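Local coordinates for periplasmic binding protein (Veillonella parvula, PDB 4MO9), which probably binds a solute, perhaps an iron-siderophore complex, in the cleft of a TroA-like periplasmic binding fold and hands it to an ABC importer, at residues G50-F53 against T54-L58; G60-T63 against P64-I67; D71-Q75 against D76-D80; K349-Y352 against D353-P357; F358-S361 against G362-M366. All coordinates share one frame; numbering follows the deposited sequence.

Contact 1: G50-F53 against T54-L58; sequences GPFF and TISAL
Ser56 sets its hydroxyl over one face of the Phe52 ring, with OG 3.6 Å from Phe52 CZ and offset toward the ring's rim. The same OG donates to Phe52 O at 2.9 Å, coming from above the carbonyl plane, while Ser56 N reaches that oxygen with an N-H...O angle of 162°; two donors from one residue thus grip one acceptor. With chi1 at -56°, OG stands beside its own backbone N, which brings it back to the preceding turn. Without this hydroxyl, as with an alanine here, Phe52 O would probably be left with the backbone donor alone and the Phe52 ring would lose the group over its face. One residue earlier, Pro51 and Ile55 run side by side in the same direction, CB of Pro51 lying 3.7 Å from CD1 of Ile55, and their backbones are joined by the bond from Ile55 N to Pro51 O. A water accepts from Thr54 N and lies 2.8 Å from Gly50 O. These i to i+4 pairs build the start of helix 52-59, the helix of a beta-alpha-beta unit between parallel strands 41-42 and 67-69.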
loop_
_atom_site.group_PDB
_atom_site.type_symbol
_atom_site.label_atom_id
_atom_site.label_comp_id
_atom_site.label_asym_id
_atom_site.label_seq_id
_atom_site.Cartn_x
_atom_site.Cartn_y
_atom_site.Cartn_z
ATOM N N GLY A 50 4.648 -6.310 -2.545
ATOM C CA GLY A 50 5.476 -7.104 -3.451
ATOM C C GLY A 50 5.773 -6.276 -4.698
ATOM O O GLY A 50 5.283 -5.151 -4.826
ATOM N N PRO A 51 6.537 -6.826 -5.645
ATOM C CA PRO A 51 7.009 -6.001 -6.772
ATOM C C PRO A 51 5.964 -5.692 -7.860
ATOM O O PRO A 51 6.257 -4.855 -8.707
ATOM C CB PRO A 51 8.128 -6.859 -7.372
ATOM C CG PRO A 51 7.680 -8.269 -7.089
ATOM C CD PRO A 51 7.101 -8.189 -5.686
ATOM N N PHE A 52 4.788 -6.321 -7.837
ATOM C CA PHE A 52 3.841 -6.199 -8.962
ATOM C C PHE A 52 3.623 -4.786 -9.504
ATOM O O PHE A 52 3.783 -4.540 -10.706
ATOM C CB PHE A 52 2.481 -6.817 -8.626
ATOM C CG PHE A 52 1.449 -6.591 -9.699
ATOM C CD1 PHE A 52 0.481 -5.597 -9.560
ATOM C CD2 PHE A 52 1.462 -7.357 -10.863
ATOM C CE1 PHE A 52 -0.461 -5.380 -10.559
ATOM C CE2 PHE A 52 0.521 -7.146 -11.870
ATOM C CZ PHE A 52 -0.443 -6.150 -11.713
ATOM N N PHE A 53 3.233 -3.851 -8.641
ATOM C CA PHE A 53 2.976 -2.489 -9.111
ATOM C C PHE A 53 4.247 -1.820 -9.619
ATOM O O PHE A 53 4.208 -1.070 -10.594
ATOM C CB PHE A 53 2.347 -1.636 -8.017
ATOM C CG PHE A 53 0.846 -1.695 -8.000
ATOM C CD1 PHE A 53 0.173 -2.154 -6.882
ATOM C CD2 PHE A 53 0.111 -1.293 -9.106
ATOM C CE1 PHE A 53 -1.213 -2.211 -6.858
ATOM C CE2 PHE A 53 -1.282 -1.343 -9.085
ATOM C CZ PHE A 53 -1.938 -1.805 -7.966
ATOM N N THR A 54 5.373 -2.067 -8.957
ATOM C CA THR A 54 6.648 -1.529 -9.453
ATOM C C THR A 54 6.989 -2.098 -10.829
ATOM O O THR A 54 7.363 -1.358 -11.756
ATOM C CB THR A 54 7.782 -1.787 -8.454
ATOM O OG1 THR A 54 7.377 -1.295 -7.161
ATOM C CG2 THR A 54 9.069 -1.084 -8.892
ATOM N N ILE A 55 6.848 -3.410 -10.981
ATOM C CA ILE A 55 7.148 -4.035 -12.265
ATOM C C ILE A 55 6.241 -3.478 -13.367
ATOM O O ILE A 55 6.715 -3.153 -14.466
ATOM C CB ILE A 55 7.070 -5.578 -12.170
ATOM C CG1 ILE A 55 8.161 -6.088 -11.226
ATOM C CG2 ILE A 55 7.199 -6.220 -13.539
ATOM C CD1 ILE A 55 8.166 -7.629 -11.009
ATOM N N SER A 56 4.948 -3.328 -13.070
ATOM C CA SER A 56 4.011 -2.800 -14.058
ATOM C C SER A 56 4.401 -1.377 -14.431
ATOM O O SER A 56 4.302 -0.983 -15.589
ATOM C CB SER A 56 2.583 -2.816 -13.509
ATOM O OG SER A 56 2.206 -4.117 -13.098
ATOM N N ALA A 57 4.848 -0.604 -13.447
ATOM C CA ALA A 57 5.240 0.783 -13.693
ATOM C C ALA A 57 6.502 0.875 -14.547
ATOM O O ALA A 57 6.687 1.838 -15.300
ATOM C CB ALA A 57 5.434 1.508 -12.369
ATOM N N LEU A 58 7.367 -0.129 -14.437
ATOM C CA LEU A 58 8.614 -0.175 -15.203
ATOM C C LEU A 58 8.402 -0.721 -16.615
ATOM O O LEU A 58 8.981 -0.214 -17.587
ATOM C CB LEU A 58 9.649 -1.031 -14.458
ATOM C CG LEU A 58 10.177 -0.399 -13.170
ATOM C CD1 LEU A 58 10.808 -1.442 -12.245
ATOM C CD2 LEU A 58 11.177 0.695 -13.492
HETATM O O HOH W 1 5.343 -2.641 -6.058
#

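Contact 2: G60-T63 against P64-I67; sequences GKDT and PKVI
Within the beta-alpha-beta unit of the N-terminal parallel sheet, residues 60-67 form the return turn that leads from helix 52-59 into strand 67-69, with a short 3-10 segment at Lys61 and Asp62. Asp62 and Lys65 meet across the turn in a salt bridge, Lys65 NZ standing 2.9 Å from Asp62 OD1 on the anti side of the carboxylate. The lysine chain runs extended and then bends at its last torsion (chi4 70°), which turns the ammonium group back onto the acid. In the backbone of the same pair, Lys65 N donates to Asp62 O at 3.0 Å, from well above the carbonyl plane. Val66 N gives a weak, nearly straight bond to Thr63 O, and Val66 also packs on Ile55 of the helix. On the buried side, Thr63 and Ile67 lie alongside each other, Thr63 CG2 touching Ile67 CD1 at 3.7 Å. The other branch of the threonine looks back at the helix end: Thr63 OG1 donates to Gly60 O at 2.6 Å, in the carbonyl plane and on a lone pair, and Thr63 N supplies that oxygen with a second bond.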
loop_
_atom_site.group_PDB
_atom_site.type_symbol
_atom_site.label_atom_id
_atom_site.label_comp_id
_atom_site.label_asym_id
_atom_site.label_seq_id
_atom_site.Cartn_x
_atom_site.Cartn_y
_atom_site.Cartn_z
ATOM N N GLY A 60 5.283 -1.322 -18.227
ATOM C CA GLY A 60 4.108 -0.881 -18.965
ATOM C C GLY A 60 3.418 -2.047 -19.660
ATOM O O GLY A 60 3.138 -3.072 -19.032
ATOM N N LYS A 61 3.162 -1.897 -20.958
ATOM C CA LYS A 61 2.431 -2.910 -21.712
ATOM C C LYS A 61 3.192 -4.227 -21.820
ATOM O O LYS A 61 2.593 -5.267 -22.098
ATOM C CB LYS A 61 2.099 -2.399 -23.108
ATOM C CG LYS A 61 1.009 -1.344 -23.158
ATOM C CD LYS A 61 0.864 -0.815 -24.580
ATOM C CE LYS A 61 -0.487 -0.148 -24.806
ATOM N NZ LYS A 61 -0.627 0.367 -26.200
ATOM N N ASP A 62 4.508 -4.172 -21.603
ATOM C CA ASP A 62 5.360 -5.362 -21.687
ATOM C C ASP A 62 5.399 -6.156 -20.384
ATOM O O ASP A 62 6.146 -7.129 -20.276
ATOM C CB ASP A 62 6.791 -4.977 -22.079
ATOM C CG ASP A 62 6.880 -4.404 -23.479
ATOM O OD1 ASP A 62 6.133 -4.874 -24.368
ATOM O OD2 ASP A 62 7.698 -3.480 -23.687
ATOM N N THR A 63 4.606 -5.732 -19.402
ATOM C CA THR A 63 4.574 -6.396 -18.099
ATOM C C THR A 63 4.462 -7.931 -18.142
ATOM O O THR A 63 5.229 -8.618 -17.469
ATOM C CB THR A 63 3.473 -5.801 -17.176
ATOM O OG1 THR A 63 3.800 -4.441 -16.868
ATOM C CG2 THR A 63 3.383 -6.580 -15.883
ATOM N N PRO A 64 3.519 -8.483 -18.927
ATOM C CA PRO A 64 3.402 -9.951 -18.897
ATOM C C PRO A 64 4.635 -10.684 -19.447
ATOM O O PRO A 64 4.854 -11.851 -19.100
ATOM C CB PRO A 64 2.202 -10.225 -19.818
ATOM C CG PRO A 64 1.428 -8.933 -19.843
ATOM C CD PRO A 64 2.491 -7.872 -19.790
ATOM N N LYS A 65 5.429 -10.011 -20.277
ATOM C CA LYS A 65 6.594 -10.636 -20.910
ATOM C C LYS A 65 7.757 -10.952 -19.958
ATOM O O LYS A 65 8.729 -11.602 -20.361
ATOM C CB LYS A 65 7.107 -9.759 -22.051
ATOM C CG LYS A 65 6.086 -9.459 -23.132
ATOM C CD LYS A 65 6.766 -8.775 -24.318
ATOM C CE LYS A 65 5.779 -8.459 -25.434
ATOM N NZ LYS A 65 4.827 -7.373 -25.037
ATOM N N VAL A 66 7.672 -10.498 -18.709
ATOM C CA VAL A 66 8.745 -10.749 -17.743
ATOM C C VAL A 66 8.285 -11.560 -16.528
ATOM O O VAL A 66 9.074 -11.812 -15.609
ATOM C CB VAL A 66 9.384 -9.431 -17.228
ATOM C CG1 VAL A 66 9.874 -8.581 -18.397
ATOM C CG2 VAL A 66 8.396 -8.657 -16.374
ATOM N N ILE A 67 7.014 -11.950 -16.504
ATOM C CA ILE A 67 6.474 -12.667 -15.346
ATOM C C ILE A 67 6.280 -14.151 -15.664
ATOM O O ILE A 67 5.527 -14.493 -16.577
ATOM C CB ILE A 67 5.121 -12.078 -14.896
ATOM C CG1 ILE A 67 5.281 -10.612 -14.470
ATOM C CG2 ILE A 67 4.529 -12.907 -13.750
ATOM C CD1 ILE A 67 3.959 -9.869 -14.332
#

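Contact 3: D71-Q75 against D76-D80; sequences DTSLQ and DYRAD. With TMO (trimethylamine oxide), chain B.
Thr72 crosses Asp76 at a slant, and its OG1 donates to Asp76 OD2 at 3.0 Å from above the carboxylate plane. Asp76 N returns a bond to Thr72 O at 2.9 Å, pairing the two residues through both side chain and backbone over the first turn of helix 73-77. On another side of the turn, Arg78 NH1 donates to Ser73 OG at 2.9 Å with an N-H...O angle of 154°, and the hydroxyl lies at the edge of the guanidinium, near its plane. The bend at chi3 (-90°) folds the arginine back along the turn to reach it. Ser73 OG also bonds Ser46 O, so this second-shell carbonyl helps place the hydroxyl that steadies Arg78. Ser73 and Arg78 belong to the pocket holding trimethylamine oxide, whose methyl CAB lies 3.2 Å from Arg78 NH1. Arg78 breaks the helical path, ending helix 73-77 and standing at the N-cap position of helix 79-88. Along the chain the short helix comes between strand 67-69 and helix 79-88, and its Leu74 and Gln75 side chains touch Trp82 of the latter.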
loop_
_atom_site.group_PDB
_atom_site.type_symbol
_atom_site.label_atom_id
_atom_site.label_comp_id
_atom_site.label_asym_id
_atom_site.label_seq_id
_atom_site.Cartn_x
_atom_site.Cartn_y
_atom_site.Cartn_z
ATOM N N ASP A 71 1.163 -14.781 -8.454
ATOM C CA ASP A 71 0.582 -15.162 -7.165
ATOM C C ASP A 71 -0.916 -14.865 -7.189
ATOM O O ASP A 71 -1.424 -14.310 -8.172
ATOM C CB ASP A 71 1.245 -14.410 -6.009
ATOM C CG ASP A 71 1.092 -12.906 -6.131
ATOM O OD1 ASP A 71 1.070 -12.398 -7.273
ATOM O OD2 ASP A 71 0.986 -12.223 -5.086
ATOM N N THR A 72 -1.623 -15.226 -6.118
ATOM C CA THR A 72 -3.081 -15.068 -6.079
ATOM C C THR A 72 -3.534 -13.956 -5.145
ATOM O O THR A 72 -4.727 -13.836 -4.841
ATOM C CB THR A 72 -3.780 -16.361 -5.634
ATOM O OG1 THR A 72 -3.436 -16.644 -4.277
ATOM C CG2 THR A 72 -3.346 -17.519 -6.497
ATOM N N SER A 73 -2.577 -13.152 -4.687
ATOM C CA SER A 73 -2.859 -12.043 -3.780
ATOM C C SER A 73 -3.939 -11.085 -4.315
ATOM O O SER A 73 -4.910 -10.771 -3.607
ATOM C CB SER A 73 -1.552 -11.302 -3.463
ATOM O OG SER A 73 -1.795 -10.072 -2.811
ATOM N N LEU A 74 -3.792 -10.640 -5.563
ATOM C CA LEU A 74 -4.782 -9.746 -6.163
ATOM C C LEU A 74 -6.131 -10.444 -6.282
ATOM O O LEU A 74 -7.160 -9.919 -5.816
ATOM C CB LEU A 74 -4.326 -9.237 -7.539
ATOM C CG LEU A 74 -3.074 -8.352 -7.609
ATOM C CD1 LEU A 74 -2.708 -8.047 -9.057
ATOM C CD2 LEU A 74 -3.272 -7.057 -6.840
ATOM N N GLN A 75 -6.130 -11.630 -6.893
ATOM C CA GLN A 75 -7.364 -12.407 -7.080
ATOM C C GLN A 75 -8.138 -12.632 -5.777
ATOM O O GLN A 75 -9.370 -12.560 -5.753
ATOM C CB GLN A 75 -7.052 -13.767 -7.718
ATOM C CG GLN A 75 -6.356 -13.709 -9.077
ATOM C CD GLN A 75 -4.829 -13.668 -8.988
ATOM O OE1 GLN A 75 -4.247 -12.850 -8.265
ATOM N NE2 GLN A 75 -4.176 -14.561 -9.730
ATOM N N ASP A 76 -7.416 -12.896 -4.692
ATOM C CA ASP A 76 -8.040 -13.282 -3.429
ATOM C C ASP A 76 -8.388 -12.108 -2.512
ATOM O O ASP A 76 -9.390 -12.148 -1.803
ATOM C CB ASP A 76 -7.148 -14.274 -2.673
ATOM C CG ASP A 76 -7.011 -15.607 -3.390
ATOM O OD1 ASP A 76 -7.773 -15.861 -4.350
ATOM O OD2 ASP A 76 -6.139 -16.406 -2.981
ATOM N N TYR A 77 -7.566 -11.066 -2.519
ATOM C CA TYR A 77 -7.684 -10.016 -1.511
ATOM C C TYR A 77 -7.915 -8.631 -2.095
ATOM O O TYR A 77 -8.193 -7.688 -1.362
ATOM C CB TYR A 77 -6.432 -9.992 -0.628
ATOM C CG TYR A 77 -6.165 -11.309 0.057
ATOM C CD1 TYR A 77 -7.103 -11.865 0.923
ATOM C CD2 TYR A 77 -4.974 -11.999 -0.158
ATOM C CE1 TYR A 77 -6.869 -13.070 1.553
ATOM C CE2 TYR A 77 -4.725 -13.209 0.474
ATOM C CZ TYR A 77 -5.679 -13.738 1.330
ATOM O OH TYR A 77 -5.442 -14.938 1.958
ATOM N N ARG A 78 -7.775 -8.512 -3.411
ATOM C CA ARG A 78 -7.966 -7.240 -4.091
ATOM C C ARG A 78 -8.656 -7.494 -5.429
ATOM O O ARG A 78 -8.178 -7.061 -6.479
ATOM C CB ARG A 78 -6.612 -6.535 -4.275
ATOM C CG ARG A 78 -6.021 -5.999 -2.966
ATOM C CD ARG A 78 -4.501 -5.981 -2.943
ATOM N NE ARG A 78 -3.933 -7.226 -2.426
ATOM C CZ ARG A 78 -3.752 -7.494 -1.131
ATOM N NH1 ARG A 78 -3.227 -8.656 -0.761
ATOM N NH2 ARG A 78 -4.096 -6.609 -0.206
ATOM N N ALA A 79 -9.781 -8.205 -5.393
ATOM C CA ALA A 79 -10.388 -8.705 -6.627
ATOM C C ALA A 79 -10.844 -7.590 -7.562
ATOM O O ALA A 79 -10.907 -7.782 -8.781
ATOM C CB ALA A 79 -11.543 -9.659 -6.324
ATOM N N ASP A 80 -11.171 -6.427 -7.008
ATOM C CA ASP A 80 -11.591 -5.335 -7.876
ATOM C C ASP A 80 -10.429 -4.888 -8.760
ATOM O O ASP A 80 -10.624 -4.589 -9.942
ATOM C CB ASP A 80 -12.193 -4.162 -7.090
ATOM C CG ASP A 80 -11.209 -3.529 -6.130
ATOM O OD1 ASP A 80 -10.420 -4.272 -5.495
ATOM O OD2 ASP A 80 -11.245 -2.277 -5.999
HETATM C CAA TMO B . -2.375 -9.508 2.580
HETATM N NAC TMO B . -1.129 -10.223 2.271
HETATM C CAD TMO B . -1.314 -11.663 2.501
HETATM C CAB TMO B . -0.798 -10.035 0.855
HETATM O OAE TMO B . -0.206 -9.776 2.999
#

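Contact 4: K349-Y352 against D353-P357; sequences KEFY and DKFLP
The Phe351 ring has Phe355 CD2 over one face, 3.7 Å above the plane and toward the rim, and Leu356 CD1 at its edge, near the plane. Phe351 and Phe355, one turn apart at the C-terminal end of helix 344-355, form a T-shaped (edge-to-face) pair: the edge of Phe355 points to the face of Phe351, with centroids 5.3 Å apart and planes at 63°. The Phe351 chi1 of -176° swings CG away from its backbone N, down the side of the helix that packs on Ile177 of helix 171-194 and Ala57 of helix 52-59. Cut back to an alanine, this position would probably leave the Phe355 edge without its aromatic face and open a gap beside Leu356 and Ala57. Toward solvent the helix carries charges: Lys349 NZ makes a weak salt bridge to Asp353 OD2 at 3.4 Å, whereas Glu350 and Lys354 run alongside through their carbon chains, Glu350 CG touching Lys354 CD at 3.7 Å. Leu356 also belongs to a second aromatic contact, a CH-pi interaction in which its CD1 sits 3.5 Å from the centroid of the Tyr352 ring, only 4° off the ring normal.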
loop_
_atom_site.group_PDB
_atom_site.type_symbol
_atom_site.label_atom_id
_atom_site.label_comp_id
_atom_site.label_asym_id
_atom_site.label_seq_id
_atom_site.Cartn_x
_atom_site.Cartn_y
_atom_site.Cartn_z
ATOM N N LYS A 349 -3.437 9.690 -9.527
ATOM C CA LYS A 349 -3.814 9.694 -10.946
ATOM C C LYS A 349 -2.585 9.861 -11.853
ATOM O O LYS A 349 -2.437 9.168 -12.868
ATOM C CB LYS A 349 -4.846 10.804 -11.225
ATOM C CG LYS A 349 -5.203 10.933 -12.696
ATOM C CD LYS A 349 -6.216 12.034 -12.965
ATOM C CE LYS A 349 -6.381 12.220 -14.463
ATOM N NZ LYS A 349 -6.745 10.941 -15.130
ATOM N N GLU A 350 -1.697 10.772 -11.474
ATOM C CA GLU A 350 -0.510 11.032 -12.275
ATOM C C GLU A 350 0.432 9.825 -12.278
ATOM O O GLU A 350 1.054 9.526 -13.307
ATOM C CB GLU A 350 0.205 12.287 -11.777
ATOM C CG GLU A 350 1.315 12.777 -12.689
ATOM C CD GLU A 350 1.887 14.106 -12.238
ATOM O OE1 GLU A 350 1.257 14.770 -11.376
ATOM O OE2 GLU A 350 2.966 14.482 -12.747
ATOM N N PHE A 351 0.527 9.123 -11.148
ATOM C CA PHE A 351 1.352 7.915 -11.108
ATOM C C PHE A 351 0.799 6.914 -12.120
ATOM O O PHE A 351 1.555 6.315 -12.890
ATOM C CB PHE A 351 1.415 7.295 -9.703
ATOM C CG PHE A 351 2.333 6.113 -9.619
ATOM C CD1 PHE A 351 3.640 6.268 -9.184
ATOM C CD2 PHE A 351 1.903 4.851 -10.005
ATOM C CE1 PHE A 351 4.514 5.167 -9.137
ATOM C CE2 PHE A 351 2.766 3.751 -9.968
ATOM C CZ PHE A 351 4.063 3.905 -9.531
ATOM N N TYR A 352 -0.519 6.731 -12.126
ATOM C CA TYR A 352 -1.133 5.860 -13.133
ATOM C C TYR A 352 -0.878 6.369 -14.553
ATOM O O TYR A 352 -0.405 5.608 -15.410
ATOM C CB TYR A 352 -2.644 5.728 -12.913
ATOM C CG TYR A 352 -3.050 4.628 -11.957
ATOM C CD1 TYR A 352 -2.893 4.782 -10.584
ATOM C CD2 TYR A 352 -3.607 3.446 -12.428
ATOM C CE1 TYR A 352 -3.265 3.777 -9.697
ATOM C CE2 TYR A 352 -3.974 2.427 -11.556
ATOM C CZ TYR A 352 -3.813 2.601 -10.189
ATOM O OH TYR A 352 -4.180 1.588 -9.312
ATOM N N ASP A 353 -1.219 7.634 -14.808
ATOM C CA ASP A 353 -1.073 8.221 -16.147
ATOM C C ASP A 353 0.356 8.081 -16.681
ATOM O O ASP A 353 0.567 7.710 -17.838
ATOM C CB ASP A 353 -1.456 9.707 -16.140
ATOM C CG ASP A 353 -2.963 9.942 -16.036
ATOM O OD1 ASP A 353 -3.755 9.003 -16.283
ATOM O OD2 ASP A 353 -3.350 11.084 -15.710
ATOM N N LYS A 354 1.334 8.368 -15.827
ATOM C CA LYS A 354 2.743 8.363 -16.227
ATOM C C LYS A 354 3.366 6.980 -16.401
ATOM O O LYS A 354 4.138 6.771 -17.346
ATOM C CB LYS A 354 3.597 9.169 -15.239
ATOM C CG LYS A 354 3.598 10.674 -15.477
ATOM C CD LYS A 354 4.367 11.418 -14.377
ATOM C CE LYS A 354 5.850 11.042 -14.357
ATOM N NZ LYS A 354 6.602 11.559 -15.538
ATOM N N PHE A 355 3.049 6.042 -15.504
ATOM C CA PHE A 355 3.815 4.784 -15.422
ATOM C C PHE A 355 3.029 3.491 -15.648
ATOM O O PHE A 355 3.569 2.529 -16.197
ATOM C CB PHE A 355 4.507 4.678 -14.064
ATOM C CG PHE A 355 5.403 5.836 -13.750
ATOM C CD1 PHE A 355 6.484 6.134 -14.569
ATOM C CD2 PHE A 355 5.176 6.621 -12.624
ATOM C CE1 PHE A 355 7.319 7.203 -14.281
ATOM C CE2 PHE A 355 6.016 7.690 -12.327
ATOM C CZ PHE A 355 7.085 7.979 -13.159
ATOM N N LEU A 356 1.770 3.459 -15.212
ATOM C CA LEU A 356 1.019 2.203 -15.213
ATOM C C LEU A 356 0.288 1.928 -16.532
ATOM O O LEU A 356 -0.221 2.841 -17.183
ATOM C CB LEU A 356 0.057 2.141 -14.016
ATOM C CG LEU A 356 0.750 2.021 -12.654
ATOM C CD1 LEU A 356 -0.251 2.084 -11.489
ATOM C CD2 LEU A 356 1.557 0.731 -12.574
ATOM N N PRO A 357 0.253 0.654 -16.939
ATOM C CA PRO A 357 -0.477 0.241 -18.138
ATOM C C PRO A 357 -1.977 0.068 -17.866
ATOM O O PRO A 357 -2.701 -0.398 -18.750
ATOM C CB PRO A 357 0.142 -1.114 -18.463
ATOM C CG PRO A 357 0.529 -1.673 -17.132
ATOM C CD PRO A 357 0.940 -0.480 -16.288
#

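Contact 5: F358-S361 against G362-M366; sequences FSYS and GIWFM
Tyr360 and Trp364 meet near the C-terminal end of the chain, in the loop that carries it from helix 344-355 into strand 365-367, the antiparallel edge strand of the five-stranded mixed sheet. The tight part is on the indole's pyrrole side. Trp364 NE1 donates to Ser361 O at 2.8 Å with an N-H...O angle of 160°, and the oxygen lies in the ring plane, so the bond fixes the indole edge-on to the turn. Trp364 is buried, its NE1 satisfied by this carbonyl, and its ring system also meets Phe278 edge-to-face and lies against Leu348 and Met81. A chi1 of -57° sets CG beside the backbone N and lets the indole reach back over the turn to Ser361. Gly362, with its positive phi, suits this turn: a beta carbon would collide with Ser361 O, the oxygen that receives the indole.

The looser part is the pairing with Tyr360, a partly exposed residue. The two side chains run past each other, heading opposite ways, and although the ring planes are only 29° apart, the centroids of the phenol and the five-membered ring are 5.3 Å apart, leaving scant overlap. Tyr360 OH has a weak bond to Glu345 of the preceding helix. The rings touch along one side of the phenol, Tyr360 CE1 lying 3.8 Å from Trp364 CD1, and closest at its end, where Tyr360 OH comes within 3.3 Å of Trp364 CD1.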
loop_
_atom_site.group_PDB
_atom_site.type_symbol
_atom_site.label_atom_id
_atom_site.label_comp_id
_atom_site.label_asym_id
_atom_site.label_seq_id
_atom_site.Cartn_x
_atom_site.Cartn_y
_atom_site.Cartn_z
ATOM N N PHE A 358 -2.426 0.425 -16.670
ATOM C CA PHE A 358 -3.841 0.297 -16.310
ATOM C C PHE A 358 -4.455 1.691 -16.190
ATOM O O PHE A 358 -3.793 2.612 -15.699
ATOM C CB PHE A 358 -3.983 -0.460 -14.981
ATOM C CG PHE A 358 -3.133 -1.709 -14.897
ATOM C CD1 PHE A 358 -3.392 -2.799 -15.718
ATOM C CD2 PHE A 358 -2.086 -1.793 -13.991
ATOM C CE1 PHE A 358 -2.609 -3.948 -15.645
ATOM C CE2 PHE A 358 -1.298 -2.933 -13.908
ATOM C CZ PHE A 358 -1.561 -4.014 -14.739
ATOM N N SER A 359 -5.700 1.862 -16.632
ATOM C CA SER A 359 -6.328 3.179 -16.586
ATOM C C SER A 359 -6.708 3.565 -15.160
ATOM O O SER A 359 -7.139 2.723 -14.359
ATOM C CB SER A 359 -7.571 3.223 -17.475
ATOM O OG SER A 359 -8.551 2.309 -17.011
ATOM N N TYR A 360 -6.540 4.841 -14.833
ATOM C CA TYR A 360 -6.955 5.329 -13.532
ATOM C C TYR A 360 -8.472 5.513 -13.489
ATOM O O TYR A 360 -9.059 6.002 -14.454
ATOM C CB TYR A 360 -6.264 6.654 -13.211
ATOM C CG TYR A 360 -6.699 7.238 -11.887
ATOM C CD1 TYR A 360 -6.274 6.677 -10.690
ATOM C CD2 TYR A 360 -7.541 8.339 -11.836
ATOM C CE1 TYR A 360 -6.668 7.199 -9.473
ATOM C CE2 TYR A 360 -7.945 8.872 -10.625
ATOM C CZ TYR A 360 -7.502 8.298 -9.447
ATOM O OH TYR A 360 -7.912 8.830 -8.239
ATOM N N SER A 361 -9.089 5.098 -12.381
ATOM C CA SER A 361 -10.497 5.400 -12.078
ATOM C C SER A 361 -10.819 4.994 -10.636
ATOM O O SER A 361 -9.935 4.551 -9.900
ATOM C CB SER A 361 -11.457 4.702 -13.041
ATOM O OG SER A 361 -11.476 3.314 -12.799
ATOM N N GLY A 362 -12.073 5.159 -10.229
ATOM C CA GLY A 362 -12.478 4.794 -8.882
ATOM C C GLY A 362 -12.289 5.921 -7.880
ATOM O O GLY A 362 -11.985 7.053 -8.268
ATOM N N ILE A 363 -12.459 5.609 -6.594
ATOM C CA ILE A 363 -12.421 6.605 -5.518
ATOM C C ILE A 363 -11.459 6.133 -4.429
ATOM O O ILE A 363 -11.590 5.015 -3.930
ATOM C CB ILE A 363 -13.821 6.792 -4.887
ATOM C CG1 ILE A 363 -14.881 7.048 -5.967
ATOM C CG2 ILE A 363 -13.795 7.891 -3.820
ATOM C CD1 ILE A 363 -14.860 8.445 -6.535
ATOM N N TRP A 364 -10.512 6.987 -4.045
ATOM C CA TRP A 364 -9.382 6.555 -3.220
ATOM C C TRP A 364 -9.229 7.385 -1.956
ATOM O O TRP A 364 -8.534 6.984 -1.020
ATOM C CB TRP A 364 -8.091 6.592 -4.060
ATOM C CG TRP A 364 -8.238 5.749 -5.274
ATOM C CD1 TRP A 364 -8.751 6.128 -6.488
ATOM C CD2 TRP A 364 -7.929 4.353 -5.383
ATOM N NE1 TRP A 364 -8.756 5.048 -7.354
ATOM C CE2 TRP A 364 -8.261 3.949 -6.696
ATOM C CE3 TRP A 364 -7.398 3.407 -4.502
ATOM C CZ2 TRP A 364 -8.071 2.636 -7.147
ATOM C CZ3 TRP A 364 -7.215 2.107 -4.947
ATOM C CH2 TRP A 364 -7.551 1.731 -6.256
ATOM N N PHE A 365 -9.893 8.538 -1.941
ATOM C CA PHE A 365 -9.841 9.453 -0.809
ATOM C C PHE A 365 -11.214 10.074 -0.651
ATOM O O PHE A 365 -11.982 10.155 -1.621
ATOM C CB PHE A 365 -8.809 10.554 -1.050
ATOM C CG PHE A 365 -7.403 10.040 -1.241
ATOM C CD1 PHE A 365 -6.688 9.514 -0.166
ATOM C CD2 PHE A 365 -6.795 10.090 -2.491
ATOM C CE1 PHE A 365 -5.389 9.039 -0.338
ATOM C CE2 PHE A 365 -5.490 9.625 -2.666
ATOM C CZ PHE A 365 -4.791 9.102 -1.588
HETATM N N MSE A 366 -11.534 10.524 0.556
HETATM C CA MSE A 366 -12.889 10.990 0.796
HETATM C C MSE A 366 -12.986 11.860 2.026
HETATM O O MSE A 366 -12.398 11.555 3.065
HETATM C CB MSE A 366 -13.840 9.801 0.929
HETATM C CG MSE A 366 -15.098 10.118 1.689
HETATM SE SE MSE A 366 -16.628 9.695 0.614
HETATM C CE MSE A 366 -16.247 10.941 -0.847
#

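The five contacts follow in series along the chain, each closing a short local turn before the next opens, and none nests in or crosses another. Contact 1 starts helix 52-59, contact 2 turns from its end toward strand 67-69, and contact 3 continues past that strand to the trimethylamine oxide pocket. Contacts 1 and 2 meet where Ser56 CA lies 3.3 Å from Thr63 OG1. Much later, contact 4 ends helix 344-355 and returns to this N-terminal region: Ala57 CB packs on Phe355 CB and Pro357 CG on Gly60 O. Contact 5 then leads into the second sheet, touching contact 4 through Tyr352 and Tyr360, and contact 1 through Phe358.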